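Local coordinates for protein phosphoglycerate kinase (Coxiella burnetii, PDB 4NG4) that catalyses the reversible transfer of a phosphoryl group between 1,3-bisphosphoglycerate and ADP, yielding ATP and 3-phosphoglycerate in glycolysis, at residues A[105-110]-A[134-139]; A[28-33]-A[160-165]; A[286-289]-A[293-296]; A[274-279]-A[332-337]. All coordinates share one frame; numbering follows the deposited sequence.

Contact 1. Residues A[105-110]-A[134-139]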
# COMPACT_ATOMS: atom_id res chain seq x y z
N ASP A 105 20.18 18.31 -16.56
CA ASP A 105 20.12 19.69 -16.04
C ASP A 105 18.71 20.25 -16.25
O ASP A 105 18.52 21.38 -16.72
CB ASP A 105 21.19 20.58 -16.70
CG ASP A 105 21.18 20.50 -18.24
OD1 ASP A 105 20.26 19.85 -18.80
OD2 ASP A 105 22.08 21.07 -18.89
N TRP A 106 17.70 19.47 -15.88
CA TRP A 106 16.32 19.78 -16.28
C TRP A 106 15.69 21.00 -15.59
O TRP A 106 14.70 21.53 -16.09
CB TRP A 106 15.41 18.55 -16.13
CG TRP A 106 15.28 17.98 -14.73
CD1 TRP A 106 16.05 16.99 -14.18
CD2 TRP A 106 14.31 18.34 -13.75
NE1 TRP A 106 15.61 16.72 -12.90
CE2 TRP A 106 14.55 17.53 -12.62
CE3 TRP A 106 13.27 19.27 -13.71
CZ2 TRP A 106 13.79 17.64 -11.45
CZ3 TRP A 106 12.51 19.36 -12.55
CH2 TRP A 106 12.77 18.56 -11.44
N LEU A 107 16.27 21.45 -14.47
CA LEU A 107 15.67 22.54 -13.68
C LEU A 107 15.76 23.88 -14.36
O LEU A 107 14.89 24.73 -14.14
CB LEU A 107 16.34 22.66 -12.31
CG LEU A 107 16.17 21.48 -11.38
CD1 LEU A 107 17.40 20.56 -11.44
CD2 LEU A 107 15.95 22.01 -9.97
N LYS A 108 16.81 24.07 -15.16
CA LYS A 108 17.00 25.31 -15.93
C LYS A 108 16.17 25.35 -17.21
O LYS A 108 16.19 26.35 -17.94
CB LYS A 108 18.48 25.54 -16.26
CG LYS A 108 19.24 26.42 -15.26
CD LYS A 108 20.25 27.35 -15.95
CE LYS A 108 19.58 28.53 -16.66
NZ LYS A 108 20.56 29.39 -17.40
N GLY A 109 15.44 24.27 -17.50
CA GLY A 109 14.50 24.24 -18.63
C GLY A 109 14.83 23.14 -19.62
O GLY A 109 15.96 22.66 -19.66
N VAL A 110 13.82 22.72 -20.39
CA VAL A 110 14.03 21.78 -21.50
C VAL A 110 13.00 22.01 -22.59
O VAL A 110 11.80 22.09 -22.33
CB VAL A 110 13.92 20.27 -21.09
CG1 VAL A 110 14.66 19.42 -22.12
CG2 VAL A 110 14.45 20.01 -19.68
N THR A 134 10.39 25.33 -0.59
CA THR A 134 9.52 26.20 -1.38
C THR A 134 10.19 26.59 -2.69
O THR A 134 9.63 26.38 -3.76
CB THR A 134 9.14 27.50 -0.63
OG1 THR A 134 8.30 27.19 0.49
CG2 THR A 134 8.39 28.44 -1.54
N GLU A 135 11.40 27.16 -2.58
CA GLU A 135 12.11 27.68 -3.75
C GLU A 135 12.24 26.61 -4.83
O GLU A 135 11.91 26.85 -5.99
CB GLU A 135 13.49 28.24 -3.37
CG GLU A 135 14.04 29.23 -4.41
CD GLU A 135 15.57 29.27 -4.46
OE1 GLU A 135 16.22 28.42 -3.82
OE2 GLU A 135 16.11 30.17 -5.16
N LEU A 136 12.70 25.43 -4.44
CA LEU A 136 12.80 24.29 -5.36
C LEU A 136 11.47 23.98 -6.04
O LEU A 136 11.43 23.71 -7.23
CB LEU A 136 13.28 23.04 -4.61
CG LEU A 136 13.23 21.70 -5.38
CD1 LEU A 136 13.81 21.79 -6.78
CD2 LEU A 136 13.94 20.62 -4.58
N ALA A 137 10.40 24.00 -5.26
CA ALA A 137 9.07 23.67 -5.75
C ALA A 137 8.59 24.67 -6.78
O ALA A 137 8.10 24.29 -7.83
CB ALA A 137 8.08 23.59 -4.60
N LYS A 138 8.72 25.95 -6.47
CA LYS A 138 8.33 27.02 -7.40
C LYS A 138 9.05 26.86 -8.74
O LYS A 138 8.48 27.08 -9.79
CB LYS A 138 8.61 28.39 -6.79
CG LYS A 138 7.65 28.80 -5.71
CD LYS A 138 8.16 29.99 -4.91
CE LYS A 138 7.09 30.55 -3.98
NZ LYS A 138 7.61 31.62 -3.07
N ARG A 139 10.31 26.44 -8.68
CA ARG A 139 11.13 26.27 -9.88
C ARG A 139 10.63 25.11 -10.73
O ARG A 139 10.60 25.21 -11.95
CB ARG A 139 12.59 26.04 -9.47
CG ARG A 139 13.63 26.53 -10.48
CD ARG A 139 14.93 26.93 -9.76
NE ARG A 139 15.40 25.89 -8.83
CZ ARG A 139 16.33 26.07 -7.89
NH1 ARG A 139 16.93 27.25 -7.73
NH2 ARG A 139 16.68 25.05 -7.10

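Contact 2. Residues A[28-33]-A[160-165]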
# COMPACT_ATOMS: atom_id res chain seq x y z
N MET A 28 4.09 17.63 -16.86
CA MET A 28 5.03 17.06 -15.92
C MET A 28 4.33 15.94 -15.14
O MET A 28 3.45 16.21 -14.32
CB MET A 28 5.53 18.16 -14.98
CG MET A 28 6.93 17.97 -14.46
SD MET A 28 7.49 19.41 -13.53
CE MET A 28 9.13 19.61 -14.22
N ILE A 29 4.69 14.69 -15.44
CA ILE A 29 4.08 13.52 -14.82
C ILE A 29 5.01 12.92 -13.77
O ILE A 29 6.07 12.40 -14.10
CB ILE A 29 3.76 12.43 -15.87
CG1 ILE A 29 2.89 13.00 -16.98
CG2 ILE A 29 3.06 11.24 -15.22
CD1 ILE A 29 2.75 12.05 -18.14
N ARG A 30 4.60 12.96 -12.50
CA ARG A 30 5.33 12.31 -11.42
C ARG A 30 4.90 10.85 -11.35
O ARG A 30 3.74 10.53 -11.06
CB ARG A 30 5.06 13.00 -10.09
CG ARG A 30 5.79 12.38 -8.87
CD ARG A 30 7.26 12.69 -8.85
NE ARG A 30 7.89 12.40 -7.57
CZ ARG A 30 8.31 11.20 -7.18
NH1 ARG A 30 8.18 10.14 -7.96
NH2 ARG A 30 8.86 11.05 -5.98
N GLU A 31 5.86 9.97 -11.60
CA GLU A 31 5.63 8.53 -11.58
C GLU A 31 6.54 7.86 -10.54
O GLU A 31 7.49 8.46 -10.04
CB GLU A 31 5.88 7.95 -12.96
CG GLU A 31 5.01 8.53 -14.07
CD GLU A 31 3.64 7.90 -14.15
OE1 GLU A 31 3.38 6.94 -13.40
OE2 GLU A 31 2.82 8.36 -14.99
N ASP A 32 6.19 6.61 -10.20
CA ASP A 32 6.98 5.74 -9.33
C ASP A 32 7.64 4.72 -10.25
O ASP A 32 7.10 3.67 -10.53
CB ASP A 32 6.08 5.08 -8.28
CG ASP A 32 6.85 4.18 -7.30
OD1 ASP A 32 8.09 4.07 -7.38
OD2 ASP A 32 6.20 3.56 -6.43
N LEU A 33 8.81 5.09 -10.75
CA LEU A 33 9.64 4.22 -11.59
C LEU A 33 10.83 3.67 -10.78
O LEU A 33 11.83 3.28 -11.36
CB LEU A 33 10.14 5.01 -12.80
CG LEU A 33 9.08 5.89 -13.49
CD1 LEU A 33 9.64 6.53 -14.77
CD2 LEU A 33 7.81 5.10 -13.79
N ALA A 160 9.08 18.09 -2.49
CA ALA A 160 8.97 19.05 -3.59
C ALA A 160 8.29 18.46 -4.84
O ALA A 160 7.47 19.09 -5.47
CB ALA A 160 10.37 19.57 -3.94
N SER A 161 8.66 17.23 -5.16
CA SER A 161 8.19 16.54 -6.36
C SER A 161 6.83 15.85 -6.22
O SER A 161 6.24 15.43 -7.23
CB SER A 161 9.26 15.54 -6.82
OG SER A 161 9.35 14.39 -5.99
N THR A 162 6.34 15.71 -4.98
CA THR A 162 5.02 15.09 -4.68
C THR A 162 3.97 16.04 -4.11
O THR A 162 2.77 15.75 -4.18
CB THR A 162 5.15 13.98 -3.63
OG1 THR A 162 5.50 14.56 -2.37
CG2 THR A 162 6.20 12.96 -4.04
N ALA A 163 4.42 17.16 -3.55
CA ALA A 163 3.55 18.06 -2.81
C ALA A 163 3.78 19.53 -3.18
O ALA A 163 2.86 20.22 -3.60
CB ALA A 163 3.77 17.85 -1.33
N GLY A 164 5.01 20.00 -2.99
CA GLY A 164 5.35 21.40 -3.22
C GLY A 164 5.05 21.86 -4.63
O GLY A 164 4.43 22.91 -4.82
N VAL A 165 5.49 21.09 -5.62
CA VAL A 165 5.29 21.46 -7.02
C VAL A 165 3.80 21.64 -7.33
O VAL A 165 3.43 22.63 -7.99
CB VAL A 165 5.92 20.45 -8.01
CG1 VAL A 165 5.38 19.05 -7.81
CG2 VAL A 165 5.69 20.91 -9.43

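Contact 3. Residues A[286-289]-A[293-296]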
# COMPACT_ATOMS: atom_id res chain seq x y z
N THR A 286 0.65 -28.77 17.10
CA THR A 286 -0.49 -29.31 17.85
C THR A 286 -1.68 -28.37 17.85
O THR A 286 -1.56 -27.22 18.25
CB THR A 286 -0.10 -29.53 19.30
OG1 THR A 286 1.05 -30.37 19.35
CG2 THR A 286 -1.26 -30.18 20.07
N VAL A 287 -2.83 -28.87 17.41
CA VAL A 287 -4.06 -28.06 17.38
C VAL A 287 -4.72 -28.10 18.75
O VAL A 287 -4.91 -29.16 19.34
CB VAL A 287 -5.03 -28.53 16.28
CG1 VAL A 287 -6.29 -27.65 16.29
CG2 VAL A 287 -4.34 -28.47 14.92
N LYS A 288 -5.08 -26.92 19.24
CA LYS A 288 -5.43 -26.71 20.64
C LYS A 288 -6.56 -25.72 20.76
O LYS A 288 -6.75 -24.84 19.92
CB LYS A 288 -4.24 -26.12 21.41
CG LYS A 288 -3.18 -27.13 21.83
CD LYS A 288 -2.45 -26.68 23.10
CE LYS A 288 -1.48 -27.75 23.57
NZ LYS A 288 -1.06 -27.59 24.98
N ASN A 289 -7.30 -25.86 21.85
CA ASN A 289 -8.18 -24.79 22.28
C ASN A 289 -7.33 -23.76 23.00
O ASN A 289 -6.41 -24.09 23.77
CB ASN A 289 -9.27 -25.31 23.20
CG ASN A 289 -10.45 -24.35 23.31
OD1 ASN A 289 -10.30 -23.18 23.69
ND2 ASN A 289 -11.65 -24.85 22.97
N VAL A 293 -3.28 -23.79 25.99
CA VAL A 293 -1.91 -23.34 25.70
C VAL A 293 -1.07 -23.30 26.99
O VAL A 293 -1.35 -22.50 27.89
CB VAL A 293 -1.88 -21.94 25.01
CG1 VAL A 293 -0.44 -21.51 24.74
CG2 VAL A 293 -2.66 -21.95 23.71
N THR A 294 -0.04 -24.14 27.05
CA THR A 294 0.83 -24.24 28.22
C THR A 294 1.94 -23.17 28.15
O THR A 294 1.97 -22.36 27.23
CB THR A 294 1.41 -25.67 28.35
OG1 THR A 294 2.32 -25.95 27.27
CG2 THR A 294 0.27 -26.70 28.35
N SER A 295 2.83 -23.17 29.14
CA SER A 295 3.66 -22.00 29.39
C SER A 295 4.88 -21.83 28.49
O SER A 295 5.49 -20.76 28.49
CB SER A 295 4.10 -21.95 30.86
OG SER A 295 5.17 -22.85 31.11
N ASN A 296 5.26 -22.84 27.73
CA ASN A 296 6.34 -22.64 26.75
C ASN A 296 6.00 -23.18 25.38
O ASN A 296 6.81 -23.85 24.75
CB ASN A 296 7.69 -23.16 27.25
CG ASN A 296 7.67 -24.62 27.57
OD1 ASN A 296 6.61 -25.24 27.65
ND2 ASN A 296 8.85 -25.20 27.77

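Contact 4. Residues A[274-279]-A[332-337]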
# COMPACT_ATOMS: atom_id res chain seq x y z
N ILE A 274 -2.78 -23.31 16.34
CA ILE A 274 -1.78 -24.37 16.29
C ILE A 274 -0.48 -23.91 16.91
O ILE A 274 0.07 -22.87 16.55
CB ILE A 274 -1.53 -24.93 14.89
CG1 ILE A 274 -0.58 -26.12 14.95
CG2 ILE A 274 -0.92 -23.89 14.01
CD1 ILE A 274 -0.91 -27.22 13.92
N VAL A 275 0.01 -24.70 17.85
CA VAL A 275 1.14 -24.34 18.69
C VAL A 275 2.26 -25.34 18.53
O VAL A 275 2.04 -26.48 18.16
CB VAL A 275 0.74 -24.24 20.20
CG1 VAL A 275 -0.49 -23.38 20.38
CG2 VAL A 275 0.48 -25.61 20.80
N ALA A 276 3.47 -24.87 18.80
CA ALA A 276 4.66 -25.70 18.82
C ALA A 276 5.59 -25.07 19.83
O ALA A 276 5.38 -23.92 20.24
CB ALA A 276 5.31 -25.74 17.46
N ASP A 277 6.62 -25.80 20.24
CA ASP A 277 7.57 -25.28 21.22
C ASP A 277 8.88 -24.78 20.58
O ASP A 277 9.83 -24.44 21.28
CB ASP A 277 7.82 -26.30 22.34
CG ASP A 277 8.78 -27.41 21.93
OD1 ASP A 277 8.95 -27.65 20.72
OD2 ASP A 277 9.37 -28.03 22.86
N GLU A 278 8.91 -24.75 19.24
CA GLU A 278 10.01 -24.16 18.48
C GLU A 278 9.49 -23.90 17.07
O GLU A 278 8.72 -24.71 16.55
CB GLU A 278 11.26 -25.08 18.48
CG GLU A 278 11.25 -26.21 17.44
CD GLU A 278 12.36 -27.23 17.65
OE1 GLU A 278 12.91 -27.29 18.78
OE2 GLU A 278 12.67 -27.99 16.69
N LEU A 279 9.87 -22.78 16.46
CA LEU A 279 9.36 -22.41 15.14
C LEU A 279 10.21 -22.94 14.00
O LEU A 279 11.21 -22.32 13.62
CB LEU A 279 9.24 -20.88 15.04
CG LEU A 279 8.72 -20.28 13.71
CD1 LEU A 279 7.49 -21.02 13.15
CD2 LEU A 279 8.41 -18.80 13.92
N GLU A 332 5.71 -24.06 6.61
CA GLU A 332 4.61 -24.77 5.94
C GLU A 332 3.56 -25.35 6.87
O GLU A 332 2.40 -25.45 6.50
CB GLU A 332 5.15 -25.88 5.03
CG GLU A 332 6.15 -25.39 3.96
CD GLU A 332 7.63 -25.34 4.43
OE1 GLU A 332 7.92 -25.44 5.65
OE2 GLU A 332 8.52 -25.21 3.54
N ALA A 333 3.97 -25.77 8.07
CA ALA A 333 3.02 -26.28 9.05
C ALA A 333 2.07 -25.16 9.53
O ALA A 333 0.89 -25.40 9.86
CB ALA A 333 3.76 -26.88 10.23
N PHE A 334 2.57 -23.94 9.53
CA PHE A 334 1.88 -22.83 10.13
C PHE A 334 1.19 -21.92 9.09
O PHE A 334 0.87 -20.76 9.37
CB PHE A 334 2.86 -22.09 11.04
CG PHE A 334 3.51 -22.99 12.07
CD1 PHE A 334 2.73 -23.81 12.89
CD2 PHE A 334 4.88 -23.04 12.23
CE1 PHE A 334 3.31 -24.63 13.84
CE2 PHE A 334 5.46 -23.86 13.18
CZ PHE A 334 4.66 -24.66 13.98
N SER A 335 0.91 -22.51 7.91
CA SER A 335 0.38 -21.78 6.76
C SER A 335 -1.09 -22.08 6.43
O SER A 335 -1.72 -21.34 5.65
CB SER A 335 1.23 -22.09 5.54
OG SER A 335 0.92 -23.38 5.05
N GLN A 336 -1.63 -23.15 7.01
CA GLN A 336 -2.98 -23.61 6.64
C GLN A 336 -3.99 -22.50 6.90
O GLN A 336 -4.88 -22.28 6.08
CB GLN A 336 -3.35 -24.94 7.36
CG GLN A 336 -4.39 -25.84 6.60
CD GLN A 336 -4.16 -27.38 6.77
OE1 GLN A 336 -3.09 -27.83 7.21
NE2 GLN A 336 -5.17 -28.18 6.39
N GLY A 337 -3.83 -21.78 8.00
CA GLY A 337 -4.75 -20.67 8.32
C GLY A 337 -4.82 -19.55 7.29
O GLY A 337 -5.91 -19.09 6.92

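Contact 1. Residues A[105-110]-A[134-139]
Leu107 reaches from the 3-10 turn 106-108 to the flank of helix 134-142, where Leu136 and Arg139 receive it. The tight part is a single methyl pair: Leu107 CD2 lies 3.8 Å from Leu136 CD1, the two side chains slanting across each other. The CG of Leu107 lies over the rim of one face of the Trp106 indole, and Asn126 touches Trp106, Leu107 and Leu136 alike. Leu136 has its CG anti to the backbone N (chi1 171°), which carries its methyls from the side of the helix into this apolar layer, with Ala160 of helix 160-168 as a further neighbour. Toward solvent the contact thins out. The same Leu107 methyl, CD2, meets Arg139 at NE, 4.1 Å away and oblique to the guanidinium. The arginine chain, bent at chi3 (49°), folds back toward Glu135 one turn earlier; Arg139 NH1 and Glu135 OE2 stand 4.0 Å apart, the oxygen well outside the guanidinium plane. Between this loop of the N-terminal domain and the helix segment, the contact is thus nonpolar packing without hydrogen bonds: the guanidinium itself brushes the leucine methyl, and its charge has a long, non-directional attraction to Glu135.

Contact 2. Residues A[28-33]-A[160-165]
Arg30 extends from strand 26-31 to helix 160-168 and meets Ser161 and Thr162 there. With CG anti to the backbone N (chi1 180°), the side chain leaves the strand toward the helix; a bend at chi2 (74°) then lays its methylene groups along the Ser161 carbonyl, with Arg30 CD 3.3 Å from Ser161 O. The guanidinium presents its edge to the serine hydroxyl: Arg30 NE donates to Ser161 OG over 2.9 Å, at an N-H...O angle of 145°, and NH2 adds a weak second bond to the same oxygen, both bonds being provisional because the place of Ser161 OG in the model is less sure. Strand 26-31 lies within the parallel sheet of the N-terminal Rossmann-like domain of phosphoglycerate kinase, paired with strands 64-69 and 146-149, and Phe147 and Met149 of the latter pack on the arginine. Thr162 runs alongside Arg30, pointing the same way, and its CG2 comes within 3.8 Å of Arg30 NH2, while its OG1 is turned back to the Arg157 carbonyl. On the far side of the guanidinium group, NH1 donates to ND1 of His70, a predicted substrate-binding residue, and makes a weak bond to the Glu31 carbonyl. Asp32 and Leu33, further along the chain, belong to the same predicted site.

Contact 3. Residues A[286-289]-A[293-296]
Lys288 has its CG beside the backbone N (chi1 -80°) and an extended chain beyond it, a conformation that carries its aliphatic part past Val293 and its ammonium group to Thr294. The two segments lie at the edge of a small antiparallel sheet in the nucleotide-binding domain: strand 286-289 is an outer strand, paired with 272-276, and 293-296 belongs to the loop leading to the opposite edge strand, 298-300. The chain reverses direction between them, and Asn289 O remains 3.8 Å from Val293 N. Lys288 crosses this turn with its aliphatic part. Its CD passes 4.2 Å from Val293 N, and the side chain rests on Val275 of the central strand. The charged end is held by residues flanking the loop segment: NZ forms a salt bridge with Glu297 and a hydrogen bond to the Ala292 carbonyl. Because the same Glu297 carboxylate oxygen, OE1, accepts a hydrogen bond from Thr294 N, one glutamate draws lysine and loop together, and its negative charge would probably favour a protonated amine. Thr294 meets Lys288 at about a right angle. Its CG2 lies anti to the carbonyl carbon and approaches the ammonium group, with Thr294 CG2 at 3.7 Å from Lys288 NZ.

Contact 4. Residues A[274-279]-A[332-337]
This is an apolar contact beside the nucleotide site of the nucleotide-binding domain, where the turn leading into helix 336-347 packs against strand 272-276 and the loop that follows it. Phe334 is its centre: three residues of 274-279 touch different ring atoms. Ile274 brings its CG2 to the ring edge, near the plane, 3.8 Å from Phe334 CD1, the two side chains crossing at about a right angle. Ala276, two residues further along, meets the end of the ring, its CB 3.7 Å from Phe334 CZ. From beyond the strand comes Leu279, whose CD1 approaches Phe334 CD2 obliquely at 3.4 Å. The ring is brought here by a CG anti to the carbonyl carbon (chi1 -56°), and Ala333 CB lies 4.1 Å above the centre of one face. Phe300 of the neighbouring strand 298-300 also meets it, with the ring planes inclined at about 50°. The backbone beneath follows a type I turn from Glu332 to Ser335, in which Ser335 OG donates to Glu332 O over 2.9 Å. Phe334, with Asp301 and Thr338, belongs to the magnesium site, but its side chain stays about 6 Å from the ion, so the ring itself does not coordinate it; the Leu279 side chain lies about 5 Å from bound ADP. Apolar packing of the phenylalanine thus probably helps to hold a segment that also serves the metal against the small sheet.

In the fold
The four contacts fall into two pairs, one in each domain of the kinase. Contacts 1 and 2, with centres 12 Å apart, belong to the N-terminal domain, contact 2 on its parallel sheet and contact 1 between a loop and helix 134-142; contact 1 is nested within the chain loop closed by contact 2, and Ala137 packs on Gly164 and Trp106 on Met28. Both close before contacts 3 and 4 open. These, centred 11 Å apart, share the antiparallel sheet of the nucleotide-binding domain, contact 3 nested inside contact 4. Between the pairs, centres are 44 to 62 Å apart, placing predicted substrate-binding residues and bound ADP on separate lobes, consistent with the hinge-bending closure known for this family.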